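Local coordinates for 389aa long hypothetical nucleolar protein (Pyrococcus horikoshii, PDB 5ZVH) that catalyses S-adenosyl-L-methionine-dependent methylation of the C5 position of cytosine 72 in several tRNAs, at residues K269-A274 and V317-T322; M204-G209 and I225-K230; M255-L260 and R302-A307; K211-A216 and L245-V250. All coordinates share one frame; numbering follows the deposited sequence.

Contact 1: K269-A274 and V317-T322; sequences KILLDA and VLVYST. With SFG (sinefungin), chain C.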
# COMPACT_ATOMS: atom_id res chain seq x y z
N LYS A 269 11.28 -20.55 2.61
CA LYS A 269 10.97 -19.23 2.10
C LYS A 269 10.19 -18.46 3.14
O LYS A 269 9.16 -18.93 3.64
CB LYS A 269 10.16 -19.30 0.80
CG LYS A 269 10.83 -20.06 -0.33
CD LYS A 269 11.98 -19.26 -0.90
CE LYS A 269 12.70 -20.03 -1.99
NZ LYS A 269 11.76 -20.43 -3.06
N ILE A 270 10.68 -17.28 3.48
CA ILE A 270 9.98 -16.40 4.39
C ILE A 270 9.81 -15.01 3.80
O ILE A 270 10.78 -14.36 3.41
CB ILE A 270 10.71 -16.29 5.73
CG1 ILE A 270 10.55 -17.58 6.54
CG2 ILE A 270 10.16 -15.13 6.52
CD1 ILE A 270 11.16 -17.51 7.92
N LEU A 271 8.56 -14.55 3.74
CA LEU A 271 8.28 -13.17 3.39
C LEU A 271 8.05 -12.35 4.65
O LEU A 271 7.21 -12.70 5.48
CB LEU A 271 7.07 -13.07 2.46
CG LEU A 271 6.59 -11.64 2.20
CD1 LEU A 271 7.69 -10.79 1.57
CD2 LEU A 271 5.36 -11.64 1.32
N LEU A 272 8.82 -11.28 4.80
CA LEU A 272 8.63 -10.35 5.91
C LEU A 272 8.28 -8.97 5.37
O LEU A 272 9.16 -8.15 5.08
CB LEU A 272 9.87 -10.29 6.81
CG LEU A 272 9.83 -9.27 7.95
CD1 LEU A 272 8.57 -9.39 8.79
CD2 LEU A 272 11.06 -9.38 8.82
N ASP A 273 6.98 -8.73 5.21
CA ASP A 273 6.50 -7.43 4.79
C ASP A 273 6.22 -6.64 6.07
O ASP A 273 5.09 -6.62 6.57
CB ASP A 273 5.26 -7.56 3.91
CG ASP A 273 4.75 -6.23 3.40
OD1 ASP A 273 5.59 -5.38 3.02
OD2 ASP A 273 3.52 -6.05 3.34
N ALA A 274 7.27 -6.02 6.60
CA ALA A 274 7.29 -5.61 8.00
C ALA A 274 6.50 -4.35 8.26
O ALA A 274 6.50 -3.43 7.44
CB ALA A 274 8.74 -5.42 8.45
N VAL A 317 15.61 -18.65 2.04
CA VAL A 317 15.48 -17.30 1.49
C VAL A 317 14.50 -16.42 2.25
O VAL A 317 13.36 -16.82 2.53
CB VAL A 317 15.05 -17.36 0.02
CG1 VAL A 317 14.79 -15.96 -0.53
CG2 VAL A 317 16.10 -18.10 -0.81
N LEU A 318 14.93 -15.20 2.57
CA LEU A 318 14.07 -14.20 3.18
C LEU A 318 13.89 -13.01 2.25
O LEU A 318 14.87 -12.47 1.72
CB LEU A 318 14.63 -13.72 4.52
CG LEU A 318 13.98 -12.46 5.10
CD1 LEU A 318 12.58 -12.74 5.61
CD2 LEU A 318 14.82 -11.83 6.20
N VAL A 319 12.65 -12.60 2.04
CA VAL A 319 12.36 -11.35 1.35
C VAL A 319 11.79 -10.36 2.36
O VAL A 319 10.74 -10.60 2.96
CB VAL A 319 11.39 -11.54 0.16
CG1 VAL A 319 10.79 -10.20 -0.27
CG2 VAL A 319 12.11 -12.21 -1.01
N TYR A 320 12.51 -9.27 2.54
CA TYR A 320 12.12 -8.21 3.46
C TYR A 320 11.60 -7.01 2.68
O TYR A 320 12.27 -6.53 1.75
CB TYR A 320 13.31 -7.84 4.34
CG TYR A 320 13.11 -6.69 5.30
CD1 TYR A 320 12.53 -6.89 6.55
CD2 TYR A 320 13.56 -5.41 4.99
CE1 TYR A 320 12.36 -5.85 7.45
CE2 TYR A 320 13.40 -4.37 5.87
CZ TYR A 320 12.80 -4.59 7.10
OH TYR A 320 12.65 -3.54 7.97
N SER A 321 10.42 -6.51 3.03
CA SER A 321 9.87 -5.36 2.32
C SER A 321 9.18 -4.36 3.26
O SER A 321 8.61 -4.74 4.28
CB SER A 321 8.89 -5.83 1.23
OG SER A 321 7.75 -6.49 1.78
N THR A 322 9.26 -3.08 2.90
CA THR A 322 8.52 -2.04 3.61
C THR A 322 7.93 -1.03 2.63
O THR A 322 8.40 -0.92 1.49
CB THR A 322 9.40 -1.26 4.63
OG1 THR A 322 10.24 -0.34 3.92
CG2 THR A 322 10.27 -2.20 5.46
N SFG C . 1.82 -7.49 3.62
CA SFG C . 0.46 -7.44 4.00
C SFG C . -0.40 -7.58 2.76
O SFG C . -1.63 -7.34 2.78
OXT SFG C . 0.11 -7.95 1.68
CB SFG C . 0.19 -6.13 4.77
CG SFG C . 1.14 -6.02 6.03
CD SFG C . 0.58 -4.99 7.02
NE SFG C . 0.70 -3.73 6.48
C5' SFG C . 1.32 -5.07 8.36
C4' SFG C . 0.79 -6.27 9.17
O4' SFG C . 1.65 -6.62 10.12
C3' SFG C . -0.50 -5.93 9.90
O3' SFG C . -1.47 -6.78 9.49
C2' SFG C . -0.19 -6.17 11.41
O2' SFG C . -1.40 -6.72 12.10
C1' SFG C . 0.74 -7.05 11.38
N9 SFG C . 1.55 -7.01 12.58
C8 SFG C . 2.00 -5.93 13.24
N7 SFG C . 2.73 -6.35 14.30
C5 SFG C . 2.74 -7.70 14.29
C6 SFG C . 3.32 -8.63 15.14
N6 SFG C . 4.13 -8.46 16.32
N1 SFG C . 3.17 -9.95 14.90
C2 SFG C . 2.43 -10.37 13.82
N3 SFG C . 1.86 -9.46 12.99
C4 SFG C . 2.01 -8.12 13.23

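Contact 2: M204-G209 and I225-K230; sequences MAAAPG and IIAIDK. With SFG (sinefungin), chain C.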
# COMPACT_ATOMS: atom_id res chain seq x y z
N MET A 204 4.93 -13.73 7.64
CA MET A 204 4.82 -13.53 9.09
C MET A 204 4.17 -12.21 9.49
O MET A 204 4.06 -11.90 10.67
CB MET A 204 6.20 -13.63 9.75
CG MET A 204 7.23 -12.65 9.24
SD MET A 204 8.78 -12.86 10.14
CE MET A 204 9.16 -14.52 9.68
N ALA A 205 3.76 -11.43 8.50
CA ALA A 205 2.93 -10.26 8.73
C ALA A 205 1.98 -10.14 7.55
O ALA A 205 2.14 -9.27 6.70
CB ALA A 205 3.78 -9.01 8.88
N ALA A 206 0.99 -11.03 7.52
CA ALA A 206 0.32 -11.35 6.27
C ALA A 206 -0.99 -10.61 6.00
O ALA A 206 -1.38 -10.48 4.85
CB ALA A 206 0.08 -12.84 6.21
N ALA A 207 -1.67 -10.13 7.04
CA ALA A 207 -3.00 -9.57 6.83
C ALA A 207 -2.90 -8.16 6.26
O ALA A 207 -1.98 -7.42 6.61
CB ALA A 207 -3.79 -9.57 8.13
N PRO A 208 -3.85 -7.77 5.38
CA PRO A 208 -5.05 -8.47 4.91
C PRO A 208 -4.86 -9.53 3.82
O PRO A 208 -5.86 -9.98 3.25
CB PRO A 208 -5.92 -7.33 4.39
CG PRO A 208 -4.96 -6.33 3.92
CD PRO A 208 -3.80 -6.39 4.87
N GLY A 209 -3.63 -9.91 3.50
CA GLY A 209 -3.39 -11.07 2.65
C GLY A 209 -3.10 -10.76 1.20
O GLY A 209 -3.20 -11.64 0.33
N ILE A 225 0.81 -22.29 2.43
CA ILE A 225 1.36 -21.03 2.91
C ILE A 225 0.90 -20.76 4.33
O ILE A 225 -0.30 -20.73 4.60
CB ILE A 225 0.94 -19.84 2.03
CG1 ILE A 225 1.39 -20.03 0.58
CG2 ILE A 225 1.49 -18.53 2.60
CD1 ILE A 225 0.67 -19.12 -0.40
N ILE A 226 1.84 -20.58 5.24
CA ILE A 226 1.49 -20.22 6.60
C ILE A 226 1.51 -18.70 6.71
O ILE A 226 2.51 -18.06 6.40
CB ILE A 226 2.45 -20.84 7.62
CG1 ILE A 226 2.49 -22.35 7.43
CG2 ILE A 226 2.02 -20.46 9.03
CD1 ILE A 226 3.47 -23.04 8.32
N ALA A 227 0.38 -18.15 7.13
CA ALA A 227 0.22 -16.71 7.19
C ALA A 227 -0.04 -16.24 8.61
O ALA A 227 -1.02 -16.65 9.25
CB ALA A 227 -0.90 -16.28 6.27
N ILE A 228 0.84 -15.39 9.12
CA ILE A 228 0.82 -14.97 10.51
C ILE A 228 0.42 -13.50 10.64
O ILE A 228 0.89 -12.66 9.88
CB ILE A 228 2.20 -15.17 11.16
CG1 ILE A 228 2.64 -16.62 11.05
CG2 ILE A 228 2.20 -14.69 12.60
CD1 ILE A 228 4.02 -16.88 11.58
N ASP A 229 -0.46 -13.21 11.60
CA ASP A 229 -0.73 -11.83 12.00
C ASP A 229 -1.19 -11.75 13.46
O ASP A 229 -1.81 -12.68 13.97
CB ASP A 229 -1.78 -11.18 11.09
CG ASP A 229 -1.65 -9.67 11.03
OD1 ASP A 229 -2.17 -8.99 11.94
OD2 ASP A 229 -1.02 -9.16 10.08
N LYS A 230 -0.88 -10.64 14.12
CA LYS A 230 -1.25 -10.46 15.52
C LYS A 230 -2.70 -10.02 15.65
O LYS A 230 -3.39 -10.39 16.60
CB LYS A 230 -0.32 -9.44 16.20
CG LYS A 230 -0.54 -9.30 17.71
CD LYS A 230 0.39 -8.26 18.33
CE LYS A 230 0.02 -6.85 17.87
NZ LYS A 230 0.63 -5.80 18.74
N SFG C . 1.82 -7.49 3.62
CA SFG C . 0.46 -7.44 4.00
C SFG C . -0.40 -7.58 2.76
O SFG C . -1.63 -7.34 2.78
OXT SFG C . 0.11 -7.95 1.68
CB SFG C . 0.19 -6.13 4.77
CG SFG C . 1.14 -6.02 6.03
CD SFG C . 0.58 -4.99 7.02
NE SFG C . 0.70 -3.73 6.48
C5' SFG C . 1.32 -5.07 8.36
C4' SFG C . 0.79 -6.27 9.17
O4' SFG C . 1.65 -6.62 10.12
C3' SFG C . -0.50 -5.93 9.90
O3' SFG C . -1.47 -6.78 9.49
C2' SFG C . -0.19 -6.17 11.41
O2' SFG C . -1.40 -6.72 12.10
C1' SFG C . 0.74 -7.05 11.38
N9 SFG C . 1.55 -7.01 12.58
C8 SFG C . 2.00 -5.93 13.24
N7 SFG C . 2.73 -6.35 14.30
C5 SFG C . 2.74 -7.70 14.29
C6 SFG C . 3.32 -8.63 15.14
N6 SFG C . 4.13 -8.46 16.32
N1 SFG C . 3.17 -9.95 14.90
C2 SFG C . 2.43 -10.37 13.82
N3 SFG C . 1.86 -9.46 12.99
C4 SFG C . 2.01 -8.12 13.23

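Contact 3: M255-L260 and R302-A307; sequences MDARKL and RAFIWA. With SFG (sinefungin), chain C.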
# COMPACT_ATOMS: atom_id res chain seq x y z
N MET A 255 -0.72 -14.84 16.18
CA MET A 255 0.41 -14.85 17.11
C MET A 255 1.33 -13.66 16.88
O MET A 255 1.31 -13.05 15.81
CB MET A 255 1.25 -16.14 16.96
CG MET A 255 2.13 -16.15 15.72
SD MET A 255 3.22 -17.58 15.54
CE MET A 255 4.33 -17.37 16.94
N ASP A 256 2.12 -13.33 17.90
CA ASP A 256 3.20 -12.35 17.77
C ASP A 256 4.33 -12.99 16.97
O ASP A 256 4.99 -13.92 17.44
CB ASP A 256 3.69 -11.89 19.15
CG ASP A 256 4.81 -10.87 19.07
OD1 ASP A 256 5.09 -10.36 17.97
OD2 ASP A 256 5.42 -10.58 20.13
N ALA A 257 4.55 -12.49 15.75
CA ALA A 257 5.50 -13.11 14.83
C ALA A 257 6.95 -13.03 15.31
O ALA A 257 7.82 -13.72 14.78
CB ALA A 257 5.38 -12.47 13.46
N ARG A 258 7.20 -12.19 16.31
CA ARG A 258 8.53 -12.07 16.89
C ARG A 258 8.90 -13.32 17.68
O ARG A 258 10.07 -13.55 17.99
CB ARG A 258 8.60 -10.84 17.79
CG ARG A 258 8.46 -9.53 17.03
CD ARG A 258 8.35 -8.35 17.97
NE ARG A 258 7.25 -8.51 18.91
CZ ARG A 258 6.96 -7.65 19.87
NH1 ARG A 258 5.94 -7.88 20.69
NH2 ARG A 258 7.69 -6.55 20.02
N LYS A 259 7.89 -14.12 18.01
CA LYS A 259 8.09 -15.40 18.67
C LYS A 259 8.00 -16.59 17.70
O LYS A 259 7.80 -17.72 18.13
CB LYS A 259 7.06 -15.58 19.80
CG LYS A 259 7.08 -14.46 20.85
CD LYS A 259 6.06 -14.71 21.95
CE LYS A 259 6.69 -15.47 23.12
NZ LYS A 259 7.52 -14.58 23.99
N LEU A 260 8.12 -16.31 16.40
CA LEU A 260 8.04 -17.34 15.35
C LEU A 260 8.81 -18.66 15.62
O LEU A 260 8.27 -19.74 15.35
CB LEU A 260 8.50 -16.77 14.01
CG LEU A 260 8.47 -17.81 12.89
CD1 LEU A 260 7.04 -18.31 12.68
CD2 LEU A 260 9.06 -17.31 11.61
N ARG A 302 13.67 -5.38 13.86
CA ARG A 302 14.79 -6.28 14.11
C ARG A 302 14.35 -7.56 14.79
O ARG A 302 14.88 -8.64 14.51
CB ARG A 302 15.85 -5.58 14.96
CG ARG A 302 16.91 -4.86 14.15
CD ARG A 302 17.55 -3.77 14.98
NE ARG A 302 18.16 -2.74 14.15
CZ ARG A 302 18.04 -1.44 14.41
NH1 ARG A 302 17.33 -1.03 15.45
NH2 ARG A 302 18.62 -0.55 13.61
N ALA A 303 13.40 -7.44 15.72
CA ALA A 303 12.83 -8.60 16.41
C ALA A 303 12.19 -9.58 15.42
O ALA A 303 12.36 -10.80 15.57
CB ALA A 303 11.82 -8.14 17.44
N PHE A 304 11.44 -9.06 14.46
CA PHE A 304 10.87 -9.89 13.39
C PHE A 304 11.97 -10.55 12.57
O PHE A 304 11.95 -11.76 12.32
CB PHE A 304 9.98 -9.08 12.45
CG PHE A 304 8.75 -8.52 13.10
CD1 PHE A 304 8.82 -7.40 13.91
CD2 PHE A 304 7.52 -9.11 12.88
CE1 PHE A 304 7.68 -6.89 14.51
CE2 PHE A 304 6.37 -8.60 13.47
CZ PHE A 304 6.46 -7.49 14.28
N ILE A 305 12.92 -9.73 12.14
CA ILE A 305 14.02 -10.18 11.31
C ILE A 305 14.79 -11.33 11.95
O ILE A 305 14.98 -12.38 11.33
CB ILE A 305 15.00 -9.03 11.03
CG1 ILE A 305 14.35 -8.00 10.09
CG2 ILE A 305 16.27 -9.57 10.45
CD1 ILE A 305 15.11 -6.68 10.00
N TRP A 306 15.22 -11.12 13.19
CA TRP A 306 15.96 -12.12 13.96
C TRP A 306 15.13 -13.40 14.10
O TRP A 306 15.66 -14.51 13.99
CB TRP A 306 16.34 -11.56 15.33
CG TRP A 306 17.14 -12.49 16.22
CD1 TRP A 306 16.87 -12.80 17.53
CD2 TRP A 306 18.34 -13.21 15.88
NE1 TRP A 306 17.82 -13.66 18.02
CE2 TRP A 306 18.73 -13.93 17.03
CE3 TRP A 306 19.11 -13.32 14.72
CZ2 TRP A 306 19.86 -14.75 17.05
CZ3 TRP A 306 20.23 -14.14 14.74
CH2 TRP A 306 20.60 -14.84 15.90
N ALA A 307 13.84 -13.23 14.37
CA ALA A 307 12.93 -14.37 14.46
C ALA A 307 12.92 -15.15 13.15
O ALA A 307 12.94 -16.38 13.14
CB ALA A 307 11.54 -13.90 14.82
N SFG C . 1.82 -7.49 3.62
CA SFG C . 0.46 -7.44 4.00
C SFG C . -0.40 -7.58 2.76
O SFG C . -1.63 -7.34 2.78
OXT SFG C . 0.11 -7.95 1.68
CB SFG C . 0.19 -6.13 4.77
CG SFG C . 1.14 -6.02 6.03
CD SFG C . 0.58 -4.99 7.02
NE SFG C . 0.70 -3.73 6.48
C5' SFG C . 1.32 -5.07 8.36
C4' SFG C . 0.79 -6.27 9.17
O4' SFG C . 1.65 -6.62 10.12
C3' SFG C . -0.50 -5.93 9.90
O3' SFG C . -1.47 -6.78 9.49
C2' SFG C . -0.19 -6.17 11.41
O2' SFG C . -1.40 -6.72 12.10
C1' SFG C . 0.74 -7.05 11.38
N9 SFG C . 1.55 -7.01 12.58
C8 SFG C . 2.00 -5.93 13.24
N7 SFG C . 2.73 -6.35 14.30
C5 SFG C . 2.74 -7.70 14.29
C6 SFG C . 3.32 -8.63 15.14
N6 SFG C . 4.13 -8.46 16.32
N1 SFG C . 3.17 -9.95 14.90
C2 SFG C . 2.43 -10.37 13.82
N3 SFG C . 1.86 -9.46 12.99
C4 SFG C . 2.01 -8.12 13.23
O HOH W 1 12.76 -12.32 18.08

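Contact 4: K211-A216 and L245-V250; sequences KTTHIA and LGVKNV. With SFG (sinefungin), chain C.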
# COMPACT_ATOMS: atom_id res chain seq x y z
N LYS A 211 -0.08 -9.99 -0.34
CA LYS A 211 1.05 -10.73 -0.89
C LYS A 211 0.86 -12.22 -0.70
O LYS A 211 1.35 -13.02 -1.51
CB LYS A 211 2.37 -10.26 -0.25
CG LYS A 211 2.67 -8.79 -0.50
CD LYS A 211 3.92 -8.34 0.23
CE LYS A 211 4.21 -6.87 -0.05
NZ LYS A 211 3.15 -5.99 0.50
N THR A 212 0.13 -12.60 0.33
CA THR A 212 -0.09 -14.01 0.64
C THR A 212 -0.87 -14.67 -0.48
O THR A 212 -0.48 -15.72 -1.00
CB THR A 212 -0.85 -14.19 1.96
OG1 THR A 212 -0.19 -13.46 3.00
CG2 THR A 212 -0.94 -15.67 2.32
N THR A 213 -1.97 -14.04 -0.87
CA THR A 213 -2.81 -14.58 -1.93
C THR A 213 -2.11 -14.48 -3.29
O THR A 213 -2.42 -15.25 -4.21
CB THR A 213 -4.17 -13.86 -1.99
OG1 THR A 213 -3.96 -12.44 -2.00
CG2 THR A 213 -4.98 -14.22 -0.77
N HIS A 214 -1.19 -13.53 -3.43
CA HIS A 214 -0.37 -13.47 -4.64
C HIS A 214 0.52 -14.70 -4.74
O HIS A 214 0.61 -15.33 -5.80
CB HIS A 214 0.46 -12.19 -4.68
CG HIS A 214 1.16 -11.96 -5.98
ND1 HIS A 214 1.98 -10.87 -6.20
CD2 HIS A 214 1.16 -12.67 -7.13
CE1 HIS A 214 2.46 -10.92 -7.44
NE2 HIS A 214 1.98 -12.01 -8.02
N ILE A 215 1.16 -15.06 -3.63
CA ILE A 215 1.95 -16.28 -3.57
C ILE A 215 1.07 -17.49 -3.91
O ILE A 215 1.47 -18.38 -4.66
CB ILE A 215 2.58 -16.50 -2.17
CG1 ILE A 215 3.39 -15.28 -1.73
CG2 ILE A 215 3.43 -17.76 -2.15
CD1 ILE A 215 4.72 -15.15 -2.42
N ALA A 216 -0.15 -17.48 -3.37
CA ALA A 216 -1.11 -18.57 -3.57
C ALA A 216 -1.36 -18.85 -5.05
O ALA A 216 -1.32 -20.00 -5.48
CB ALA A 216 -2.41 -18.24 -2.87
N LEU A 245 -11.24 -14.73 -3.27
CA LEU A 245 -10.26 -15.00 -4.31
C LEU A 245 -10.19 -16.48 -4.66
O LEU A 245 -9.53 -16.88 -5.62
CB LEU A 245 -8.88 -14.51 -3.88
CG LEU A 245 -8.72 -12.99 -3.73
CD1 LEU A 245 -7.33 -12.65 -3.22
CD2 LEU A 245 -9.02 -12.27 -5.04
N GLY A 246 -10.87 -17.31 -3.87
CA GLY A 246 -10.85 -18.74 -4.10
C GLY A 246 -9.53 -19.38 -3.72
O GLY A 246 -9.11 -20.37 -4.31
N VAL A 247 -8.87 -18.79 -2.72
CA VAL A 247 -7.59 -19.30 -2.25
C VAL A 247 -7.80 -20.47 -1.28
O VAL A 247 -8.49 -20.33 -0.27
CB VAL A 247 -6.76 -18.19 -1.59
CG1 VAL A 247 -5.55 -18.78 -0.87
CG2 VAL A 247 -6.33 -17.16 -2.63
N LYS A 248 -7.22 -21.62 -1.61
CA LYS A 248 -7.35 -22.81 -0.77
C LYS A 248 -5.98 -23.24 -0.26
O LYS A 248 -5.77 -24.38 0.15
CB LYS A 248 -7.99 -23.94 -1.58
CG LYS A 248 -9.34 -23.55 -2.16
CD LYS A 248 -9.91 -24.63 -3.05
CE LYS A 248 -11.24 -24.20 -3.63
NZ LYS A 248 -11.98 -25.33 -4.25
N ASN A 249 -5.05 -22.31 -0.29
CA ASN A 249 -3.64 -22.62 -0.18
C ASN A 249 -3.04 -22.24 1.17
O ASN A 249 -1.89 -22.57 1.47
CB ASN A 249 -2.90 -21.92 -1.33
CG ASN A 249 -1.52 -22.46 -1.57
OD1 ASN A 249 -0.67 -21.77 -2.11
ND2 ASN A 249 -1.29 -23.70 -1.15
N VAL A 250 -3.83 -21.56 2.00
CA VAL A 250 -3.29 -20.80 3.12
C VAL A 250 -3.78 -21.29 4.48
O VAL A 250 -4.97 -21.54 4.68
CB VAL A 250 -3.63 -19.30 2.96
CG1 VAL A 250 -3.10 -18.50 4.13
CG2 VAL A 250 -3.03 -18.77 1.67
N SFG C . 1.82 -7.49 3.62
CA SFG C . 0.46 -7.44 4.00
C SFG C . -0.40 -7.58 2.76
O SFG C . -1.63 -7.34 2.78
OXT SFG C . 0.11 -7.95 1.68
CB SFG C . 0.19 -6.13 4.77
CG SFG C . 1.14 -6.02 6.03
CD SFG C . 0.58 -4.99 7.02
NE SFG C . 0.70 -3.73 6.48
C5' SFG C . 1.32 -5.07 8.36
C4' SFG C . 0.79 -6.27 9.17
O4' SFG C . 1.65 -6.62 10.12
C3' SFG C . -0.50 -5.93 9.90
O3' SFG C . -1.47 -6.78 9.49
C2' SFG C . -0.19 -6.17 11.41
O2' SFG C . -1.40 -6.72 12.10
C1' SFG C . 0.74 -7.05 11.38
N9 SFG C . 1.55 -7.01 12.58
C8 SFG C . 2.00 -5.93 13.24
N7 SFG C . 2.73 -6.35 14.30
C5 SFG C . 2.74 -7.70 14.29
C6 SFG C . 3.32 -8.63 15.14
N6 SFG C . 4.13 -8.46 16.32
N1 SFG C . 3.17 -9.95 14.90
C2 SFG C . 2.43 -10.37 13.82
N3 SFG C . 1.86 -9.46 12.99
C4 SFG C . 2.01 -8.12 13.23

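Contact 1: K269-A274 and V317-T322
In the central sheet of the Rossmann-like class I methyltransferase fold, D273 and S321 pair at the end of two parallel strands that reaches the cofactor pocket, occupied here by sinefungin. The short axes of 269-273 and 317-322 run 4.7 Å apart with 12° between their directions. I270 N to V317 O, V319 N to I270 O, L272 N to V319 O and S321 N to L272 O form the regular parallel ladder, and A274 N to S321 O continues it with a more bent bond. On the face shared by I270, L272, L318 and Y320, L318 CD1 lies 3.5 Å from I270 CG2 and also meets L272 CB, while L272 CD2 reaches the edge of the Y320 ring, close to its plane. I305 of helix 291-311 packs onto L272 and Y320. The other face carries K269 beside V317, L271 against V319, and D273. With CG of D273 anti to the backbone N (chi1 -177°), the carboxylate turns to the binding site, where OD2 makes a salt bridge with K211, another cofactor-binding residue. The S321 hydroxyl steadies this carboxylate: OG donates to D273 OD1 over 2.7 Å, on the anti side and 35° out of the carboxylate plane.

Contact 2: M204-G209 and I225-K230
Backbone hydrogen bonding ties A206 to I228: A206 N donates to I228 O over 2.9 Å, fastening the loop that follows strand 201-203 to the neighbouring strand 225-229. A second donor from the loop, A207 N, reaches D229 OD2 at 3.3 Å, coming from above the carboxylate plane. Van der Waals contacts are small and close. The CB atoms of A206 and A227 meet at 3.6 Å, the A207 methyl lies against the D229 carboxylate, and I228 CB packs on the M204 backbone, 3.7 Å from M204 CA. Ligand contacts form the third group. In this cofactor-binding loop of the class I methyltransferase fold, the A205 methyl touches the ribose ring oxygen of sinefungin, the A207 carbonyl lies close to O3', and G209 N, at the N-cap of helix 210-218, makes a weak bond to the carboxylate. D229, at the end of its strand, faces the ribose diol, OD1 toward O2' and OD2 toward O3'; both bonds are modelled shorter than is plausible, so their exact lengths are doubtful. Replacing D229 by alanine is likely to deprive the ribose diol of its carboxylate acceptors and the A207 amide of its side-chain partner. The acidic side chain is held by two backbone amides, A207 N on OD2 and S231 N on OD1, an arrangement consistent with recognition of a ribose carrying both hydroxyls.

Contact 3: M255-L260 and R302-A307
The F304 ring has R258 CG over the centre of one face, a CH-pi contact with CG 3.8 Å from the ring centroid and 13° off its normal, while C5 of the sinefungin adenine lies at the ring edge. The R258 guanidinium is turned 29° from the ring plane and holds the D256 carboxylate at its own edge. Together these groups border the adenine pocket of the Rossmann-like methyltransferase domain, where the loop after strand 250-254 meets helix 291-311. Y300, one turn earlier on that helix, sets its ring edge-to-face with F304.

R258 grips D256 side-on through NE and NH1, with NH1 2.8 Å from D256 OD2 in a salt bridge. D256 OD1 also accepts from R258 N, closing an Asx turn. The adenine is read by two bonds: N6 donates to D256 OD1 over 2.7 Å, and A257 N donates almost straight to N1 over 3.0 Å. A leucine in place of D256 would probably leave the adenine amino group without its acceptor and the R258 guanidinium without its countercharge and free to turn.

With R258 CG beside the backbone N (chi1 -66°) and the chain extended at chi2, CD comes to 3.5 Å from A303 CB; the bend at chi3 then turns NE back to D256. The A257 methyl meets CE2 of F304 obliquely, and A307 CB sits against the carbonyl oxygens of A257 and R258. A single water joins the backbones, donating to R258 O and to A303 O, 3.0 Å from each.

Contact 4: K211-A216 and L245-V250
Methyl packing carries the contact between T213 and the segment 245-250. T213 CG2 lies 3.7 Å from V247 CG2, and L245 CD1 comes to 3.6 Å from T213 CB; both side chains cross the threonine at about a right angle. One turn along, A216 CB meets V247 CG1 at 3.8 Å, and N249 OD1 approaches A216 CA at 3.5 Å, a van der Waals contact. On the flank of the helix toward strand 250-254, T212 CG2 packs against V250 CG2, also at 3.8 Å. V247 therefore serves two helix residues, its CG2 reaching T213 and its CG1, anti to the backbone N (chi1 169°), reaching A216. In the alternating strands and helices of the Rossmann-like fold, this joins helix 210-218, which follows the cofactor-binding loop, to the turn that leads from helix 232-245 into strand 250-254. G246 ends that preceding helix in a Schellman motif, with positive phi.

The two threonine hydroxyls are directed to partners beyond the two segments. That of T212 bonds to D203, and that of T213 to the G209 carbonyl and to R39.

Ligand binding belongs to the first turn of the helix: K211 N donates to the sinefungin carboxylate oxygen OXT over 2.9 Å at 153°. The K211 side chain runs past this carboxylate, extended through chi2 and chi3 and bent at chi4 (66°), and delivers NZ to D273 OD2 in a salt bridge and to S186 OG.

From the N terminus, strand 201-203 leads into 204-209, and contact 2 closes the loop around helix 210-218 when 225-230 arrives. Contact 4 starts within that loop and ends beyond it, at 245-250, so contacts 2 and 4 cross; I225 and N249 join them through their backbones. Contact 3 opens next, at 255-260, tying the loop after strand 250-254 to helix 291-311, and crosses contact 1, which pairs strands 267-273 and 316-322 on either side of 302-307 in the chain. Contacts 2 and 4 precede contacts 1 and 3. M204 bridges the two halves, packing on I270, L272 and L260, and the K211-D273 salt bridge joins contact 4 to contact 1. All four touch sinefungin.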